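Long-range contacts in DNA polymerase sliding clamp C (PDB 3AIZ), which forms, with its partner subunits, a ring around DNA that tethers DNA polymerase and other DNA-processing proteins during replication: residues K131-T136 with T214-F219; D152-K157 with Y197-V202. One frame throughout, in Å; residues are numbered along the deposited sequence.

Contact 1: K131-T136 with T214-F219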
loop_
_atom_site.group_PDB
_atom_site.type_symbol
_atom_site.label_atom_id
_atom_site.label_comp_id
_atom_site.label_asym_id
_atom_site.label_seq_id
_atom_site.Cartn_x
_atom_site.Cartn_y
_atom_site.Cartn_z
ATOM N N LYS C 131 -10.953 21.635 -35.077
ATOM C CA LYS C 131 -9.577 21.159 -35.025
ATOM C C LYS C 131 -8.816 21.809 -33.872
ATOM O O LYS C 131 -8.781 23.032 -33.749
ATOM C CB LYS C 131 -8.871 21.433 -36.354
ATOM C CG LYS C 131 -7.511 20.773 -36.494
ATOM C CD LYS C 131 -6.944 20.998 -37.887
ATOM C CE LYS C 131 -7.925 20.536 -38.958
ATOM N NZ LYS C 131 -7.381 20.705 -40.334
ATOM N N ALA C 132 -8.208 20.982 -33.028
ATOM C CA ALA C 132 -7.488 21.475 -31.860
ATOM C C ALA C 132 -6.095 20.867 -31.755
ATOM O O ALA C 132 -5.875 19.722 -32.145
ATOM C CB ALA C 132 -8.282 21.199 -30.592
ATOM N N LYS C 133 -5.161 21.645 -31.222
ATOM C CA LYS C 133 -3.796 21.185 -31.019
ATOM C C LYS C 133 -3.501 21.139 -29.525
ATOM O O LYS C 133 -4.008 21.961 -28.762
ATOM C CB LYS C 133 -2.815 22.116 -31.731
ATOM C CG LYS C 133 -1.383 21.615 -31.787
ATOM C CD LYS C 133 -0.512 22.572 -32.587
ATOM C CE LYS C 133 0.921 22.080 -32.683
ATOM N NZ LYS C 133 1.767 23.009 -33.484
ATOM N N ALA C 134 -2.688 20.176 -29.107
ATOM C CA ALA C 134 -2.374 20.012 -27.693
ATOM C C ALA C 134 -1.079 19.240 -27.498
ATOM O O ALA C 134 -0.619 18.548 -28.405
ATOM C CB ALA C 134 -3.519 19.306 -26.979
ATOM N N LEU C 135 -0.491 19.367 -26.311
ATOM C CA LEU C 135 0.683 18.580 -25.954
ATOM C C LEU C 135 0.329 17.102 -25.931
ATOM O O LEU C 135 -0.647 16.700 -25.294
ATOM C CB LEU C 135 1.219 18.994 -24.585
ATOM C CG LEU C 135 2.178 20.181 -24.529
ATOM C CD1 LEU C 135 2.647 20.389 -23.103
ATOM C CD2 LEU C 135 3.362 19.953 -25.452
ATOM N N THR C 136 1.121 16.295 -26.628
ATOM C CA THR C 136 0.887 14.859 -26.664
ATOM C C THR C 136 0.881 14.288 -25.251
ATOM O O THR C 136 0.066 13.430 -24.921
ATOM C CB THR C 136 1.943 14.133 -27.511
ATOM O OG1 THR C 136 1.910 14.639 -28.851
ATOM C CG2 THR C 136 1.672 12.635 -27.530
ATOM N N THR C 214 3.573 17.140 -30.093
ATOM C CA THR C 214 2.221 17.689 -30.061
ATOM C C THR C 214 1.261 16.802 -30.847
ATOM O O THR C 214 1.675 16.057 -31.733
ATOM C CB THR C 214 2.173 19.122 -30.629
ATOM O OG1 THR C 214 2.518 19.106 -32.020
ATOM C CG2 THR C 214 3.139 20.027 -29.878
ATOM N N VAL C 215 -0.024 16.888 -30.519
ATOM C CA VAL C 215 -1.042 16.087 -31.187
ATOM C C VAL C 215 -2.191 16.957 -31.682
ATOM O O VAL C 215 -2.693 17.811 -30.953
ATOM C CB VAL C 215 -1.595 14.986 -30.257
ATOM C CG1 VAL C 215 -2.084 15.588 -28.946
ATOM C CG2 VAL C 215 -2.708 14.212 -30.947
ATOM N N GLU C 216 -2.602 16.738 -32.925
ATOM C CA GLU C 216 -3.707 17.492 -33.506
ATOM C C GLU C 216 -4.982 16.661 -33.519
ATOM O O GLU C 216 -5.012 15.558 -34.063
ATOM C CB GLU C 216 -3.353 17.970 -34.916
ATOM C CG GLU C 216 -2.144 18.895 -34.956
ATOM C CD GLU C 216 -1.756 19.300 -36.365
ATOM O OE1 GLU C 216 -2.661 19.458 -37.212
ATOM O OE2 GLU C 216 -0.543 19.466 -36.622
ATOM N N ILE C 217 -6.032 17.201 -32.908
ATOM C CA ILE C 217 -7.311 16.514 -32.794
ATOM C C ILE C 217 -8.347 17.163 -33.704
ATOM O O ILE C 217 -8.627 18.354 -33.582
ATOM C CB ILE C 217 -7.836 16.565 -31.349
ATOM C CG1 ILE C 217 -6.715 16.222 -30.364
ATOM C CG2 ILE C 217 -9.025 15.632 -31.178
ATOM C CD1 ILE C 217 -7.071 16.485 -28.916
ATOM N N ALA C 218 -8.911 16.379 -34.616
ATOM C CA ALA C 218 -9.916 16.884 -35.546
ATOM C C ALA C 218 -11.068 15.895 -35.677
ATOM O O ALA C 218 -10.854 14.685 -35.723
ATOM C CB ALA C 218 -9.293 17.161 -36.904
ATOM N N PHE C 219 -12.290 16.410 -35.735
ATOM C CA PHE C 219 -13.463 15.548 -35.803
ATOM C C PHE C 219 -14.714 16.323 -36.190
ATOM O O PHE C 219 -14.684 17.545 -36.334
ATOM C CB PHE C 219 -13.690 14.854 -34.459
ATOM C CG PHE C 219 -14.056 15.794 -33.347
ATOM C CD1 PHE C 219 -13.075 16.351 -32.543
ATOM C CD2 PHE C 219 -15.381 16.125 -33.109
ATOM C CE1 PHE C 219 -13.406 17.219 -31.521
ATOM C CE2 PHE C 219 -15.720 16.994 -32.088
ATOM C CZ PHE C 219 -14.731 17.540 -31.293
#

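Contact 2: D152-K157 with Y197-V202. With SO4 (sulfate ion), chain H.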
loop_
_atom_site.group_PDB
_atom_site.type_symbol
_atom_site.label_atom_id
_atom_site.label_comp_id
_atom_site.label_asym_id
_atom_site.label_seq_id
_atom_site.Cartn_x
_atom_site.Cartn_y
_atom_site.Cartn_z
ATOM N N ASP C 152 -17.600 2.413 -22.987
ATOM C CA ASP C 152 -17.702 1.810 -24.308
ATOM C C ASP C 152 -17.353 2.810 -25.403
ATOM O O ASP C 152 -16.985 2.424 -26.512
ATOM C CB ASP C 152 -19.113 1.263 -24.531
ATOM C CG ASP C 152 -19.491 0.196 -23.520
ATOM O OD1 ASP C 152 -18.581 -0.484 -22.997
ATOM O OD2 ASP C 152 -20.701 0.035 -23.250
ATOM N N SER C 153 -17.461 4.096 -25.084
ATOM C CA SER C 153 -17.258 5.145 -26.075
ATOM C C SER C 153 -16.776 6.452 -25.452
ATOM O O SER C 153 -16.936 6.676 -24.254
ATOM C CB SER C 153 -18.555 5.392 -26.846
ATOM O OG SER C 153 -19.599 5.788 -25.971
ATOM N N ILE C 154 -16.184 7.308 -26.276
ATOM C CA ILE C 154 -15.748 8.625 -25.835
ATOM C C ILE C 154 -16.379 9.701 -26.708
ATOM O O ILE C 154 -16.094 9.781 -27.903
ATOM C CB ILE C 154 -14.220 8.778 -25.922
ATOM C CG1 ILE C 154 -13.522 7.710 -25.078
ATOM C CG2 ILE C 154 -13.798 10.172 -25.482
ATOM C CD1 ILE C 154 -12.014 7.809 -25.108
ATOM N N THR C 155 -17.237 10.524 -26.115
ATOM C CA THR C 155 -17.842 11.630 -26.845
ATOM C C THR C 155 -16.870 12.796 -26.963
ATOM O O THR C 155 -16.448 13.368 -25.956
ATOM C CB THR C 155 -19.137 12.130 -26.176
ATOM O OG1 THR C 155 -20.177 11.161 -26.352
ATOM C CG2 THR C 155 -19.580 13.443 -26.800
ATOM N N PHE C 156 -16.508 13.133 -28.198
ATOM C CA PHE C 156 -15.708 14.320 -28.471
ATOM C C PHE C 156 -16.643 15.470 -28.810
ATOM O O PHE C 156 -17.340 15.433 -29.823
ATOM C CB PHE C 156 -14.750 14.071 -29.637
ATOM C CG PHE C 156 -13.522 13.290 -29.263
ATOM C CD1 PHE C 156 -13.613 11.958 -28.895
ATOM C CD2 PHE C 156 -12.271 13.886 -29.300
ATOM C CE1 PHE C 156 -12.483 11.239 -28.559
ATOM C CE2 PHE C 156 -11.137 13.171 -28.966
ATOM C CZ PHE C 156 -11.243 11.846 -28.595
ATOM N N LYS C 157 -16.663 16.489 -27.958
ATOM C CA LYS C 157 -17.557 17.621 -28.160
ATOM C C LYS C 157 -16.807 18.946 -28.120
ATOM O O LYS C 157 -16.085 19.234 -27.166
ATOM C CB LYS C 157 -18.677 17.608 -27.117
ATOM C CG LYS C 157 -19.696 18.726 -27.269
ATOM C CD LYS C 157 -20.946 18.430 -26.456
ATOM C CE LYS C 157 -21.913 19.603 -26.464
ATOM N NZ LYS C 157 -21.369 20.770 -25.715
ATOM N N TYR C 197 -16.969 8.185 -30.418
ATOM C CA TYR C 197 -16.005 7.229 -30.950
ATOM C C TYR C 197 -15.707 6.121 -29.946
ATOM O O TYR C 197 -15.877 6.303 -28.741
ATOM C CB TYR C 197 -14.709 7.941 -31.343
ATOM C CG TYR C 197 -14.916 9.068 -32.325
ATOM C CD1 TYR C 197 -15.076 8.813 -33.680
ATOM C CD2 TYR C 197 -14.958 10.386 -31.898
ATOM C CE1 TYR C 197 -15.271 9.840 -34.581
ATOM C CE2 TYR C 197 -15.150 11.420 -32.791
ATOM C CZ TYR C 197 -15.307 11.141 -34.130
ATOM O OH TYR C 197 -15.498 12.169 -35.023
ATOM N N GLY C 198 -15.266 4.973 -30.449
ATOM C CA GLY C 198 -14.928 3.849 -29.597
ATOM C C GLY C 198 -13.826 4.204 -28.619
ATOM O O GLY C 198 -12.795 4.753 -29.004
ATOM N N LEU C 199 -14.045 3.888 -27.347
ATOM C CA LEU C 199 -13.092 4.238 -26.301
ATOM C C LEU C 199 -11.744 3.544 -26.492
ATOM O O LEU C 199 -10.698 4.190 -26.456
ATOM C CB LEU C 199 -13.674 3.927 -24.917
ATOM C CG LEU C 199 -12.857 4.339 -23.687
ATOM C CD1 LEU C 199 -13.770 4.584 -22.495
ATOM C CD2 LEU C 199 -11.798 3.299 -23.354
ATOM N N GLU C 200 -11.772 2.232 -26.701
ATOM C CA GLU C 200 -10.541 1.456 -26.817
ATOM C C GLU C 200 -9.629 1.949 -27.940
ATOM O O GLU C 200 -8.408 1.979 -27.787
ATOM C CB GLU C 200 -10.851 -0.033 -27.003
ATOM C CG GLU C 200 -11.771 -0.340 -28.173
ATOM C CD GLU C 200 -11.940 -1.830 -28.403
ATOM O OE1 GLU C 200 -13.079 -2.266 -28.677
ATOM O OE2 GLU C 200 -10.933 -2.566 -28.306
ATOM N N TYR C 201 -10.226 2.340 -29.061
ATOM C CA TYR C 201 -9.456 2.786 -30.219
ATOM C C TYR C 201 -8.688 4.079 -29.943
ATOM O O TYR C 201 -7.541 4.230 -30.363
ATOM C CB TYR C 201 -10.363 2.949 -31.440
ATOM C CG TYR C 201 -11.174 1.713 -31.757
ATOM C CD1 TYR C 201 -12.560 1.726 -31.663
ATOM C CD2 TYR C 201 -10.554 0.530 -32.135
ATOM C CE1 TYR C 201 -13.305 0.596 -31.946
ATOM C CE2 TYR C 201 -11.289 -0.605 -32.420
ATOM C CZ TYR C 201 -12.664 -0.566 -32.324
ATOM O OH TYR C 201 -13.400 -1.693 -32.606
ATOM N N VAL C 202 -9.322 5.010 -29.237
ATOM C CA VAL C 202 -8.667 6.263 -28.879
ATOM C C VAL C 202 -7.578 6.012 -27.847
ATOM O O VAL C 202 -6.437 6.441 -28.012
ATOM C CB VAL C 202 -9.664 7.289 -28.308
ATOM C CG1 VAL C 202 -8.926 8.522 -27.809
ATOM C CG2 VAL C 202 -10.699 7.668 -29.357
HETATM S S SO4 H . -10.170 -4.498 -33.567
HETATM O O1 SO4 H . -11.294 -4.010 -32.771
HETATM O O2 SO4 H . -10.403 -5.892 -33.935
HETATM O O3 SO4 H . -10.044 -3.693 -34.778
HETATM O O4 SO4 H . -8.937 -4.397 -32.788
#

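Contact 1: K131-T136 with T214-F219
Lys133 and Glu216 face each other in an antiparallel pair of strands, 131-135 and 214-219, whose short axes run at 158° to one another. Two hydrogen-bonded pairs hold the strands together. Ala132 and Ile217 exchange N-H and C=O in both directions, and Ile217 N reaches Ala132 O at 2.6 Å. Ala134 and Val215 do the same. Their bond from Ala134 N to Val215 O is the more bent of the two, at 143°, with its donor tilted from the carbonyl plane.

The side chain of Lys133 runs along the sheet on its own side and meets the side chain of Thr214 at an angle. Lys133 CB leaves the sheet on the face of Lys131, Glu216 and Ala218. Lys133 CG lies anti to the backbone N (chi1 -170°), which sets it 4.1 Å from Val215 O. The chain stays extended from there. Lys133 CE comes alongside the Thr214 side chain, 3.4 Å from Thr214 OG1. Lys133 NZ ends 5.3 Å from Glu216 OE2, too far for a salt bridge.

Thr214 OG1 is hydrogen-bonded to Asn230, and Glu216 OE2 has a weak bond to the same residue. On the other face, Val215 and Ile217 pack on Phe139 of helix 136-149. The chemistry is thus two-sided: an apolar face turned to the helix, and a face of mixed charge where the lysines and Glu216 probably attract each other at a distance.

Contact 2: D152-K157 with Y197-V202
Ile154 and Tyr197 form an antiparallel hydrogen-bonded pair, in which Ile154 N meets Tyr197 O at 2.7 Å and the return bond from Tyr197 N comes from above the plane of the Ile154 carbonyl. Strand 193-198 is an outer strand, within this chain, of a four-stranded antiparallel sheet in the C-terminal PCNA domain, and it turns directly into helix 199-203. Gly198 is the N-cap. Just beyond it, Leu199 N makes a weak bond to Asp152 O.

Side chains of strand 153-157 meet those of helix 199-202. Ile154 crosses Leu199 at about a right angle, with Ile154 CG1 3.7 Å from Leu199 CG. Ile154 is extended at its end (chi2 -179°), which carries Ile154 CD1 on to Val202 CB, 4.0 Å away. Ile146 of helix 136-149 packs against both Ile154 and Leu199.

Phe156 and Tyr197 make an offset edge-to-face pair, their planes at 78° and the Tyr197 edge toward the Phe156 face. The closest atoms are Tyr197 CD2 and Phe156 CD1, 3.6 Å apart. Tyr197 OH is hydrogen-bonded to Ser195 and to Ile223 O. On the helix, a sulfate ion that probably came with the crystallisation solution, and that Ser42 also binds, accepts a bond at O1 from Tyr201 OH, 3.1 Å away.

Both contacts belong to the C-terminal PCNA domain, and their centres lie about 15 Å apart. Both segments of contact 2 come between the two segments of contact 1 in the sequence. They sit in different antiparallel sheets: contact 1 in the nine-stranded one and contact 2 in the four-stranded one. The sheets meet where Ile217 CG2 packs on Phe156 CE2 at 3.9 Å and where Phe219 lies against the Phe156 carbonyl O and the Tyr197 hydroxyl. Helix 136-149 follows strand 130-135 directly and touches side chains of both contacts. Helix 199-203 comes shortly before strand 214-220. The C-terminal part of the long sheet, the four-stranded sheet and helix 136-149 pack together; the long sheet continues into the N-terminal domain.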